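Local coordinates for protein D-isomer specific 2-hydroxyacid dehydrogenase NAD-binding (Xanthobacter autotrophicus, PDB 4XA8) that binds NADPH and probably acts as an NAD(P)-dependent oxidoreductase of the D-isomer specific 2-hydroxyacid dehydrogenase family, at residues 20-25 and 291-296; 200-205 and 222-227; 228-233 and 237-242; 297-302 and 309-314. All coordinates share one frame; numbering follows the deposited sequence.

Interaction 1 (20-25 and 291-296); sequences QDWKSA and RTAAPQ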
loop_
_atom_site.group_PDB
_atom_site.type_symbol
_atom_site.label_atom_id
_atom_site.label_comp_id
_atom_site.label_asym_id
_atom_site.label_seq_id
_atom_site.Cartn_x
_atom_site.Cartn_y
_atom_site.Cartn_z
ATOM N N GLN A 20 4.299 -28.716 0.358
ATOM C CA GLN A 20 5.378 -28.994 -0.604
ATOM C C GLN A 20 6.549 -27.996 -0.602
ATOM O O GLN A 20 7.697 -28.387 -0.746
ATOM C CB GLN A 20 4.810 -29.136 -2.026
ATOM C CG GLN A 20 4.531 -30.582 -2.427
ATOM C CD GLN A 20 5.805 -31.455 -2.472
ATOM O OE1 GLN A 20 6.873 -31.012 -2.913
ATOM N NE2 GLN A 20 5.691 -32.688 -1.996
ATOM N N ASP A 21 6.261 -26.712 -0.439
ATOM C CA ASP A 21 7.297 -25.695 -0.390
ATOM C C ASP A 21 8.150 -25.892 0.857
ATOM O O ASP A 21 9.347 -25.646 0.831
ATOM C CB ASP A 21 6.689 -24.310 -0.287
ATOM C CG ASP A 21 5.973 -23.893 -1.530
ATOM O OD1 ASP A 21 6.181 -24.512 -2.597
ATOM O OD2 ASP A 21 5.214 -22.907 -1.429
ATOM N N TRP A 22 7.525 -26.283 1.965
ATOM C CA TRP A 22 8.273 -26.527 3.183
ATOM C C TRP A 22 9.112 -27.782 3.046
ATOM O O TRP A 22 10.224 -27.832 3.543
ATOM C CB TRP A 22 7.337 -26.628 4.398
ATOM C CG TRP A 22 6.914 -25.315 4.869
ATOM C CD1 TRP A 22 5.820 -24.588 4.443
ATOM C CD2 TRP A 22 7.610 -24.485 5.806
ATOM N NE1 TRP A 22 5.777 -23.379 5.101
ATOM C CE2 TRP A 22 6.865 -23.300 5.946
ATOM C CE3 TRP A 22 8.803 -24.625 6.527
ATOM C CZ2 TRP A 22 7.275 -22.271 6.775
ATOM C CZ3 TRP A 22 9.189 -23.599 7.373
ATOM C CH2 TRP A 22 8.411 -22.463 7.507
ATOM N N LYS A 23 8.568 -28.801 2.389
ATOM C CA LYS A 23 9.286 -30.052 2.175
ATOM C C LYS A 23 10.554 -29.799 1.342
ATOM O O LYS A 23 11.640 -30.279 1.695
ATOM C CB LYS A 23 8.381 -31.085 1.507
ATOM C CG LYS A 23 9.042 -32.432 1.215
ATOM C CD LYS A 23 8.023 -33.490 0.807
ATOM C CE LYS A 23 8.682 -34.859 0.590
ATOM N NZ LYS A 23 7.684 -35.968 0.620
ATOM N N SER A 24 10.417 -29.025 0.273
ATOM C CA SER A 24 11.557 -28.713 -0.588
ATOM C C SER A 24 12.667 -27.979 0.143
ATOM O O SER A 24 13.842 -28.305 0.001
ATOM C CB SER A 24 11.110 -27.857 -1.750
ATOM O OG SER A 24 10.294 -28.649 -2.577
ATOM N N ALA A 25 12.267 -26.993 0.928
ATOM C CA ALA A 25 13.194 -26.178 1.702
ATOM C C ALA A 25 13.901 -27.000 2.797
ATOM O O ALA A 25 15.129 -26.908 2.972
ATOM C CB ALA A 25 12.444 -24.980 2.319
ATOM N N ARG A 291 12.311 -20.887 3.006
ATOM C CA ARG A 291 13.742 -20.820 2.736
ATOM C C ARG A 291 14.497 -20.259 3.949
ATOM O O ARG A 291 15.567 -20.745 4.296
ATOM C CB ARG A 291 13.995 -19.976 1.471
ATOM C CG ARG A 291 15.422 -19.980 0.960
ATOM C CD ARG A 291 15.525 -19.285 -0.391
ATOM N NE ARG A 291 14.741 -18.050 -0.416
ATOM C CZ ARG A 291 15.088 -16.905 0.175
ATOM N NH1 ARG A 291 16.237 -16.790 0.839
ATOM N NH2 ARG A 291 14.279 -15.845 0.079
ATOM N N THR A 292 13.932 -19.259 4.611
ATOM C CA THR A 292 14.621 -18.590 5.697
ATOM C C THR A 292 14.344 -19.227 7.049
ATOM O O THR A 292 15.139 -19.059 7.984
ATOM C CB THR A 292 14.308 -17.085 5.683
ATOM O OG1 THR A 292 12.916 -16.844 5.862
ATOM C CG2 THR A 292 14.705 -16.500 4.349
ATOM N N ALA A 293 13.253 -19.992 7.164
ATOM C CA ALA A 293 12.952 -20.710 8.430
ATOM C C ALA A 293 13.522 -22.157 8.515
ATOM O O ALA A 293 13.805 -22.662 9.592
ATOM C CB ALA A 293 11.436 -20.683 8.691
ATOM N N ALA A 294 13.724 -22.813 7.369
ATOM C CA ALA A 294 14.152 -24.229 7.337
ATOM C C ALA A 294 15.449 -24.514 8.084
ATOM O O ALA A 294 15.556 -25.553 8.740
ATOM C CB ALA A 294 14.281 -24.706 5.900
ATOM N N PRO A 295 16.449 -23.607 7.990
ATOM C CA PRO A 295 17.724 -23.832 8.674
ATOM C C PRO A 295 17.618 -23.968 10.175
ATOM O O PRO A 295 18.201 -24.907 10.722
ATOM C CB PRO A 295 18.549 -22.595 8.286
ATOM C CG PRO A 295 18.031 -22.248 6.941
ATOM C CD PRO A 295 16.555 -22.468 7.052
ATOM N N GLN A 296 16.851 -23.092 10.833
ATOM C CA GLN A 296 16.673 -23.171 12.296
ATOM C C GLN A 296 15.881 -24.419 12.714
ATOM O O GLN A 296 16.131 -24.970 13.787
ATOM C CB GLN A 296 16.090 -21.875 12.909
ATOM C CG GLN A 296 14.605 -21.623 12.622
ATOM C CD GLN A 296 14.103 -20.214 12.970
ATOM O OE1 GLN A 296 13.159 -20.067 13.735
ATOM N NE2 GLN A 296 14.713 -19.176 12.375
#
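W22 on helix 19-29 reaches A293 on helix 290-306 with the far end of its indole. From CB the side chain leaves with CG anti to the carbonyl carbon (chi1 -79°), which carries the six-membered ring over to the second helix. The pyrrole half of the indole meets nothing of 291-296; the touching begins at CZ3, whose distance to A293 CB is 3.9 Å, and is closest at CH2, which comes within 3.7 Å of that same methyl carbon. The methyl approaches the ring obliquely. F12, A288, P290 and I297 also pack on W22, so the indole is buried among apolar groups. One turn on, A25 CB points at the other helix and meets A294 CB at 4.0 Å, while A294 CB also lies 3.8 Å from A25 O. The short segments cross at -54°, their axes 9.2 Å apart, and alanines suit the crossing because their short methyls let the two backbones approach. R291 turns its CB away and pairs through NH2 with E144 of the second subunit. With no hydrogen bond between the two segments, this pairing of helices probably rests mainly on the packing of apolar groups.

Interaction 2 (200-205 and 222-227); sequences EIVVVM and AHLPRG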
loop_
_atom_site.group_PDB
_atom_site.type_symbol
_atom_site.label_atom_id
_atom_site.label_comp_id
_atom_site.label_asym_id
_atom_site.label_seq_id
_atom_site.Cartn_x
_atom_site.Cartn_y
_atom_site.Cartn_z
ATOM N N GLU A 200 -9.602 7.493 13.129
ATOM C CA GLU A 200 -10.291 7.331 11.858
ATOM C C GLU A 200 -9.993 5.998 11.177
ATOM O O GLU A 200 -10.876 5.407 10.572
ATOM C CB GLU A 200 -9.929 8.472 10.884
ATOM C CG GLU A 200 -10.737 8.383 9.617
ATOM C CD GLU A 200 -10.449 9.485 8.598
ATOM O OE1 GLU A 200 -10.010 10.601 8.965
ATOM O OE2 GLU A 200 -10.672 9.217 7.419
ATOM N N ILE A 201 -8.740 5.559 11.252
ATOM C CA ILE A 201 -8.310 4.236 10.784
ATOM C C ILE A 201 -7.765 3.526 11.989
ATOM O O ILE A 201 -6.932 4.104 12.745
ATOM C CB ILE A 201 -7.214 4.346 9.704
ATOM C CG1 ILE A 201 -7.731 5.150 8.506
ATOM C CG2 ILE A 201 -6.752 2.996 9.221
ATOM C CD1 ILE A 201 -6.673 5.598 7.548
ATOM N N VAL A 202 -8.178 2.275 12.213
ATOM C CA VAL A 202 -7.630 1.568 13.374
ATOM C C VAL A 202 -6.955 0.272 12.907
ATOM O O VAL A 202 -7.436 -0.396 11.981
ATOM C CB VAL A 202 -8.701 1.330 14.494
ATOM C CG1 VAL A 202 -9.768 0.392 14.010
ATOM C CG2 VAL A 202 -8.097 0.745 15.760
ATOM N N VAL A 203 -5.780 -0.028 13.487
ATOM C CA VAL A 203 -5.004 -1.280 13.135
ATOM C C VAL A 203 -4.925 -2.167 14.355
ATOM O O VAL A 203 -4.290 -1.820 15.371
ATOM C CB VAL A 203 -3.590 -1.013 12.588
ATOM C CG1 VAL A 203 -3.000 -2.282 12.020
ATOM C CG2 VAL A 203 -3.585 0.083 11.541
ATOM N N VAL A 204 -5.570 -3.318 14.294
ATOM C CA VAL A 204 -5.476 -4.284 15.409
ATOM C C VAL A 204 -4.181 -5.118 15.304
ATOM O O VAL A 204 -3.995 -5.900 14.343
ATOM C CB VAL A 204 -6.638 -5.275 15.409
ATOM C CG1 VAL A 204 -6.553 -6.176 16.655
ATOM C CG2 VAL A 204 -7.973 -4.544 15.397
ATOM N N MET A 205 -3.291 -4.955 16.274
ATOM C CA MET A 205 -2.018 -5.647 16.337
ATOM C C MET A 205 -1.750 -6.178 17.768
ATOM O O MET A 205 -0.604 -6.173 18.246
ATOM C CB MET A 205 -0.855 -4.739 15.923
ATOM C CG MET A 205 -1.088 -4.088 14.590
ATOM S SD MET A 205 0.389 -3.219 14.002
ATOM C CE MET A 205 1.435 -4.610 13.661
ATOM N N ALA A 222 -18.240 0.191 18.924
ATOM C CA ALA A 222 -19.118 1.333 18.951
ATOM C C ALA A 222 -18.409 2.633 19.387
ATOM O O ALA A 222 -18.892 3.711 19.076
ATOM C CB ALA A 222 -20.314 1.049 19.833
ATOM N N HIS A 223 -17.250 2.538 20.038
ATOM C CA HIS A 223 -16.472 3.731 20.415
ATOM C C HIS A 223 -15.752 4.381 19.253
ATOM O O HIS A 223 -15.402 5.551 19.318
ATOM C CB HIS A 223 -15.402 3.366 21.430
ATOM C CG HIS A 223 -15.936 2.979 22.762
ATOM N ND1 HIS A 223 -16.928 3.692 23.396
ATOM C CD2 HIS A 223 -15.576 1.995 23.613
ATOM C CE1 HIS A 223 -17.179 3.140 24.569
ATOM N NE2 HIS A 223 -16.365 2.109 24.723
ATOM N N LEU A 224 -15.471 3.602 18.220
ATOM C CA LEU A 224 -14.941 4.153 16.987
ATOM C C LEU A 224 -15.901 5.169 16.414
ATOM O O LEU A 224 -17.093 5.015 16.559
ATOM C CB LEU A 224 -14.727 3.026 15.979
ATOM C CG LEU A 224 -13.617 2.026 16.294
ATOM C CD1 LEU A 224 -13.763 0.821 15.371
ATOM C CD2 LEU A 224 -12.258 2.724 16.132
ATOM N N PRO A 225 -15.386 6.194 15.720
ATOM C CA PRO A 225 -16.265 7.128 15.013
ATOM C C PRO A 225 -17.008 6.463 13.869
ATOM O O PRO A 225 -16.458 5.607 13.199
ATOM C CB PRO A 225 -15.293 8.165 14.425
ATOM C CG PRO A 225 -13.995 7.454 14.310
ATOM C CD PRO A 225 -13.961 6.407 15.397
ATOM N N ARG A 226 -18.228 6.906 13.596
ATOM C CA ARG A 226 -18.967 6.399 12.461
ATOM C C ARG A 226 -18.195 6.700 11.177
ATOM O O ARG A 226 -17.648 7.795 10.967
ATOM C CB ARG A 226 -20.391 6.982 12.425
ATOM C CG ARG A 226 -21.137 6.571 11.172
ATOM C CD ARG A 226 -22.636 6.771 11.239
ATOM N NE ARG A 226 -23.236 6.201 10.033
ATOM C CZ ARG A 226 -23.776 4.983 9.914
ATOM N NH1 ARG A 226 -23.840 4.112 10.921
ATOM N NH2 ARG A 226 -24.249 4.620 8.736
ATOM N N GLY A 227 -18.050 5.682 10.350
ATOM C CA GLY A 227 -17.242 5.811 9.150
ATOM C C GLY A 227 -15.794 5.379 9.286
ATOM O O GLY A 227 -15.024 5.538 8.355
#
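The beta-alpha-beta unit formed by strand 201-204, helix 218-223 and strand 228-232 brings V202 and L224 together, the first on the opening strand, the second in the loop after helix 218-223. L224 CD2 does the touching: it lies 4.0 Å from V202 CG1 and 4.2 Å from V202 CB, and the two side chains cross at about a right angle. V202 has CG1 between its backbone N and carbonyl carbon (chi1 66°), a less favoured place for a valine branch, and it is this methyl that faces the leucine. Such a unit is the repeating element of the Rossmann-type nucleotide-binding fold; here the residues after helix 218-223 lean on the strand that opens the unit. A beta-branched valine favours the extended strand, and a leucine is long enough to span from loop to sheet. L196 of helix 192-197 packs on L224, and F230 of the next strand packs on V202. Nearby, P225 CG rests 4.4 Å from E200 CA, a loose contact, while the carboxylate of E200 forms a salt bridge with R140 through OE1.

Interaction 3 (228-233 and 237-242); sequences AKFINV and PVVDEA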
loop_
_atom_site.group_PDB
_atom_site.type_symbol
_atom_site.label_atom_id
_atom_site.label_comp_id
_atom_site.label_asym_id
_atom_site.label_seq_id
_atom_site.Cartn_x
_atom_site.Cartn_y
_atom_site.Cartn_z
ATOM N N ALA A 228 -15.429 4.795 10.421
ATOM C CA ALA A 228 -14.092 4.375 10.664
ATOM C C ALA A 228 -13.690 3.278 9.692
ATOM O O ALA A 228 -14.525 2.562 9.146
ATOM C CB ALA A 228 -13.910 3.885 12.111
ATOM N N LYS A 229 -12.383 3.181 9.481
ATOM C CA LYS A 229 -11.772 2.139 8.650
ATOM C C LYS A 229 -10.949 1.177 9.538
ATOM O O LYS A 229 -10.162 1.612 10.357
ATOM C CB LYS A 229 -10.935 2.799 7.572
ATOM C CG LYS A 229 -11.837 3.756 6.758
ATOM C CD LYS A 229 -11.130 4.878 6.081
ATOM C CE LYS A 229 -12.024 5.599 5.060
ATOM N NZ LYS A 229 -11.315 5.604 3.719
ATOM N N PHE A 230 -11.184 -0.126 9.373
ATOM C CA PHE A 230 -10.735 -1.154 10.329
ATOM C C PHE A 230 -9.799 -2.164 9.638
ATOM O O PHE A 230 -10.148 -2.741 8.607
ATOM C CB PHE A 230 -11.986 -1.839 10.850
ATOM C CG PHE A 230 -11.762 -2.778 11.988
ATOM C CD1 PHE A 230 -11.484 -4.116 11.742
ATOM C CD2 PHE A 230 -11.865 -2.354 13.304
ATOM C CE1 PHE A 230 -11.295 -5.009 12.771
ATOM C CE2 PHE A 230 -11.696 -3.261 14.353
ATOM C CZ PHE A 230 -11.409 -4.579 14.079
ATOM N N ILE A 231 -8.606 -2.373 10.210
ATOM C CA ILE A 231 -7.604 -3.270 9.686
ATOM C C ILE A 231 -7.267 -4.289 10.800
ATOM O O ILE A 231 -6.931 -3.878 11.919
ATOM C CB ILE A 231 -6.334 -2.525 9.334
ATOM C CG1 ILE A 231 -6.611 -1.545 8.200
ATOM C CG2 ILE A 231 -5.201 -3.483 8.942
ATOM C CD1 ILE A 231 -5.567 -0.474 8.099
ATOM N N ASN A 232 -7.358 -5.587 10.493
ATOM C CA ASN A 232 -7.011 -6.657 11.496
ATOM C C ASN A 232 -5.898 -7.527 10.987
ATOM O O ASN A 232 -6.078 -8.219 9.976
ATOM C CB ASN A 232 -8.179 -7.533 11.825
ATOM C CG ASN A 232 -7.921 -8.384 13.058
ATOM O OD1 ASN A 232 -6.924 -8.191 13.756
ATOM N ND2 ASN A 232 -8.802 -9.338 13.307
ATOM N N VAL A 233 -4.729 -7.449 11.646
ATOM C CA VAL A 233 -3.579 -8.284 11.307
ATOM C C VAL A 233 -3.118 -9.086 12.545
ATOM O O VAL A 233 -2.053 -9.680 12.510
ATOM C CB VAL A 233 -2.395 -7.484 10.720
ATOM C CG1 VAL A 233 -2.786 -6.883 9.337
ATOM C CG2 VAL A 233 -1.970 -6.358 11.649
ATOM N N PRO A 237 -9.832 -13.752 16.770
ATOM C CA PRO A 237 -10.619 -13.671 18.002
ATOM C C PRO A 237 -10.254 -12.550 19.008
ATOM O O PRO A 237 -10.931 -12.454 20.038
ATOM C CB PRO A 237 -10.391 -15.050 18.637
ATOM C CG PRO A 237 -8.992 -15.347 18.305
ATOM C CD PRO A 237 -8.756 -14.760 16.916
ATOM N N VAL A 238 -9.217 -11.737 18.752
ATOM C CA VAL A 238 -9.067 -10.442 19.457
ATOM C C VAL A 238 -10.300 -9.626 19.114
ATOM O O VAL A 238 -10.742 -8.758 19.862
ATOM C CB VAL A 238 -7.792 -9.664 18.992
ATOM C CG1 VAL A 238 -7.889 -8.192 19.361
ATOM C CG2 VAL A 238 -6.547 -10.282 19.615
ATOM N N VAL A 239 -10.831 -9.894 17.934
ATOM C CA VAL A 239 -11.984 -9.216 17.425
ATOM C C VAL A 239 -13.163 -10.163 17.461
ATOM O O VAL A 239 -13.032 -11.333 17.095
ATOM C CB VAL A 239 -11.709 -8.701 16.001
ATOM C CG1 VAL A 239 -12.945 -8.057 15.418
ATOM C CG2 VAL A 239 -10.584 -7.678 16.037
ATOM N N ASP A 240 -14.304 -9.670 17.942
ATOM C CA ASP A 240 -15.558 -10.420 17.844
ATOM C C ASP A 240 -16.073 -10.340 16.413
ATOM O O ASP A 240 -16.507 -9.289 15.978
ATOM C CB ASP A 240 -16.598 -9.827 18.807
ATOM C CG ASP A 240 -17.828 -10.679 18.939
ATOM O OD1 ASP A 240 -18.680 -10.671 18.034
ATOM O OD2 ASP A 240 -17.964 -11.351 19.969
ATOM N N GLU A 241 -16.001 -11.433 15.670
ATOM C CA GLU A 241 -16.269 -11.388 14.238
ATOM C C GLU A 241 -17.738 -11.050 13.975
ATOM O O GLU A 241 -18.035 -10.266 13.081
ATOM C CB GLU A 241 -15.885 -12.713 13.571
ATOM C CG GLU A 241 -15.833 -12.683 12.042
ATOM C CD GLU A 241 -14.910 -13.758 11.441
ATOM O OE1 GLU A 241 -15.413 -14.681 10.743
ATOM O OE2 GLU A 241 -13.674 -13.655 11.643
ATOM N N ALA A 242 -18.641 -11.587 14.797
ATOM C CA ALA A 242 -20.058 -11.325 14.653
ATOM C C ALA A 242 -20.306 -9.828 14.783
ATOM O O ALA A 242 -20.985 -9.223 13.948
ATOM C CB ALA A 242 -20.861 -12.106 15.680
#
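The ring of F230 meets V239 at its edge, not on a face: V239 CG2 lies in the ring plane, 3.8 Å from F230 CZ, and V239 CG1 stands 4.0 Å from the same carbon. The two side chains come from opposite directions, the phenylalanine from the strand and the valine from the loop. The second flat group, the amide of N232, runs alongside V239, pointing the other way, and brings N232 ND2 to 3.7 Å from V239 CG2. One methyl thus touches both an aromatic edge and an amide nitrogen, and V239 owes this to CG2 sitting beside its own backbone N while CG1 is anti to it (chi1 177°). A compact branched residue suits the spot because both its methyls can reach the ring carbon while one also meets the amide. In the Rossmann-type fold this is the passage from strand 228-232 to helix 241-250, the first step of a beta-alpha-beta unit completed by strand 253-258, and V233, a residue of the NADPH site, directly follows the strand. N232 is buried, and its amide is used within the turn: OD1 accepts from the backbone N of A234, another NADPH-site residue, while ND2 makes a weak bond to R235 O. V204, I253 and L258 pack on F230 from strands 201-204 and 253-258. At the far end of the loop D240 is the N-cap of helix 241-250, its OD1 bonded to A243 N.

Interaction 4 (297-302 and 309-314); sequences IVENIR and PVLNQV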
loop_
_atom_site.group_PDB
_atom_site.type_symbol
_atom_site.label_atom_id
_atom_site.label_comp_id
_atom_site.label_asym_id
_atom_site.label_seq_id
_atom_site.Cartn_x
_atom_site.Cartn_y
_atom_site.Cartn_z
ATOM N N ILE A 297 14.973 -24.902 11.859
ATOM C CA ILE A 297 14.282 -26.170 12.130
ATOM C C ILE A 297 15.272 -27.364 12.071
ATOM O O ILE A 297 15.337 -28.201 13.001
ATOM C CB ILE A 297 13.099 -26.376 11.156
ATOM C CG1 ILE A 297 12.081 -25.244 11.319
ATOM C CG2 ILE A 297 12.473 -27.743 11.375
ATOM C CD1 ILE A 297 11.065 -25.125 10.201
ATOM N N VAL A 298 16.037 -27.444 10.979
ATOM C CA VAL A 298 17.078 -28.467 10.830
ATOM C C VAL A 298 18.095 -28.451 11.987
ATOM O O VAL A 298 18.480 -29.514 12.501
ATOM C CB VAL A 298 17.735 -28.387 9.422
ATOM C CG1 VAL A 298 19.062 -29.161 9.376
ATOM C CG2 VAL A 298 16.742 -28.916 8.390
ATOM N N GLU A 299 18.499 -27.263 12.425
ATOM C CA GLU A 299 19.404 -27.132 13.590
ATOM C C GLU A 299 18.769 -27.594 14.924
ATOM O O GLU A 299 19.458 -28.100 15.795
ATOM C CB GLU A 299 19.914 -25.696 13.698
ATOM C CG GLU A 299 20.700 -25.338 14.940
ATOM C CD GLU A 299 22.011 -26.104 15.105
ATOM O OE1 GLU A 299 22.497 -26.747 14.138
ATOM O OE2 GLU A 299 22.548 -26.047 16.228
ATOM N N ASN A 300 17.476 -27.396 15.090
ATOM C CA ASN A 300 16.803 -27.856 16.297
ATOM C C ASN A 300 16.592 -29.363 16.285
ATOM O O ASN A 300 16.612 -30.022 17.335
ATOM C CB ASN A 300 15.487 -27.094 16.526
ATOM C CG ASN A 300 15.676 -25.821 17.340
ATOM O OD1 ASN A 300 16.713 -25.625 18.014
ATOM N ND2 ASN A 300 14.662 -24.949 17.305
ATOM N N ILE A 301 16.423 -29.923 15.097
ATOM C CA ILE A 301 16.369 -31.363 14.949
ATOM C C ILE A 301 17.685 -31.949 15.447
ATOM O O ILE A 301 17.721 -32.883 16.303
ATOM C CB ILE A 301 16.073 -31.747 13.488
ATOM C CG1 ILE A 301 14.588 -31.436 13.218
ATOM C CG2 ILE A 301 16.451 -33.221 13.230
ATOM C CD1 ILE A 301 14.113 -31.689 11.805
ATOM N N ARG A 302 18.792 -31.411 14.954
ATOM C CA ARG A 302 20.078 -31.929 15.414
ATOM C C ARG A 302 20.305 -31.687 16.916
ATOM O O ARG A 302 20.799 -32.578 17.604
ATOM C CB ARG A 302 21.243 -31.453 14.542
ATOM C CG ARG A 302 21.626 -29.993 14.663
ATOM C CD ARG A 302 23.138 -29.854 14.514
ATOM N NE ARG A 302 23.834 -30.496 15.621
ATOM C CZ ARG A 302 24.103 -29.930 16.796
ATOM N NH1 ARG A 302 23.731 -28.679 17.067
ATOM N NH2 ARG A 302 24.739 -30.638 17.717
ATOM N N PRO A 309 20.051 -28.027 24.265
ATOM C CA PRO A 309 18.796 -27.282 24.337
ATOM C C PRO A 309 18.405 -26.719 22.952
ATOM O O PRO A 309 19.268 -26.468 22.103
ATOM C CB PRO A 309 19.088 -26.172 25.363
ATOM C CG PRO A 309 20.471 -26.436 25.902
ATOM C CD PRO A 309 21.168 -27.313 24.909
ATOM N N VAL A 310 17.108 -26.558 22.729
ATOM C CA VAL A 310 16.615 -26.098 21.437
ATOM C C VAL A 310 16.558 -24.561 21.409
ATOM O O VAL A 310 16.290 -23.917 22.432
ATOM C CB VAL A 310 15.249 -26.738 21.063
ATOM C CG1 VAL A 310 15.393 -28.244 20.926
ATOM C CG2 VAL A 310 14.142 -26.361 22.050
ATOM N N LEU A 311 16.834 -23.998 20.238
ATOM C CA LEU A 311 16.675 -22.578 19.985
ATOM C C LEU A 311 15.179 -22.226 19.919
ATOM O O LEU A 311 14.345 -23.046 19.447
ATOM C CB LEU A 311 17.361 -22.215 18.648
ATOM C CG LEU A 311 18.871 -22.505 18.461
ATOM C CD1 LEU A 311 19.311 -22.464 16.995
ATOM C CD2 LEU A 311 19.700 -21.514 19.249
ATOM N N ASN A 312 14.835 -21.029 20.401
ATOM C CA ASN A 312 13.463 -20.468 20.276
ATOM C C ASN A 312 12.331 -21.253 20.935
ATOM O O ASN A 312 11.229 -21.357 20.396
ATOM C CB ASN A 312 13.116 -20.222 18.806
ATOM C CG ASN A 312 14.021 -19.198 18.176
ATOM O OD1 ASN A 312 14.122 -18.078 18.659
ATOM N ND2 ASN A 312 14.704 -19.581 17.113
ATOM N N GLN A 313 12.589 -21.768 22.120
ATOM C CA GLN A 313 11.585 -22.547 22.856
ATOM C C GLN A 313 10.498 -21.635 23.450
ATOM O O GLN A 313 10.808 -20.550 23.935
ATOM C CB GLN A 313 12.278 -23.352 23.943
ATOM C CG GLN A 313 11.414 -24.433 24.548
ATOM C CD GLN A 313 12.222 -25.408 25.361
ATOM O OE1 GLN A 313 13.453 -25.336 25.388
ATOM N NE2 GLN A 313 11.532 -26.329 26.057
ATOM N N VAL A 314 9.233 -22.059 23.377
ATOM C CA VAL A 314 8.100 -21.270 23.868
ATOM C C VAL A 314 7.580 -21.921 25.132
ATOM O O VAL A 314 8.105 -22.952 25.549
ATOM C CB VAL A 314 6.960 -21.204 22.833
#
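N300 holds the backbone of L311 by two hydrogen bonds, one at each end of its carboxamide. L311 N gives to N300 OD1 at 2.8 Å, an N-H...O angle of 146°, and N300 ND2 gives to L311 O at 2.9 Å. Neither bond lies quite flat: the donor sits 21° off the carbonyl plane of the asparagine in the first and L311 O is 20° out of the amide plane in the second. Asparagine suits the place because its amide presents a donor and an acceptor to the N-H and C=O of a single residue, and both bonds together fix its rotation. N300 OD1 also lies 3.6 Å from V310 CB, so the amide is flanked by carbon as well. With an alanine here both bonds would go, which is likely to leave the N-H and C=O of L311 without these mates and the tail freer to move. Beside it, E299 CG lies 3.8 Å from L311 CD1; the E299 chain is bent at chi2, and its OE2 forms a salt bridge with R303 and another, through a weak hydrogen bond, with R302. L311 also packs on R303, and V310 on I304. Further out, T96 on strand 95-97 touches N300 and V310, and N312 makes backbone bonds with R97, so the C-terminal tail is joined both to helix 290-306 and to strand 95-97.

The contacts fall into two pairs on opposite sides of the chain's centre. Interactions 1 and 4 share helix 290-306 and touch, their centres about 14 Å apart. Interactions 2 and 3 both reach the seven-stranded sheet of the NAD-binding domain through neighbouring strands 201-204 and 228-232, where V204 N lies 2.8 Å from I231 O, a probable hydrogen bond; their centres are about 9 Å apart. Between the pairs, centres of interactions 1 and 3 stand about 31 Å apart. NADPH is not bound in this chain, but interaction 3 contains V233 of its site, and the side chain of V202 in interaction 2 is about 10 Å from that of V233. The side chains of A293 and L311 lie about 10 and 8 Å from that of R97, another NADPH-site residue.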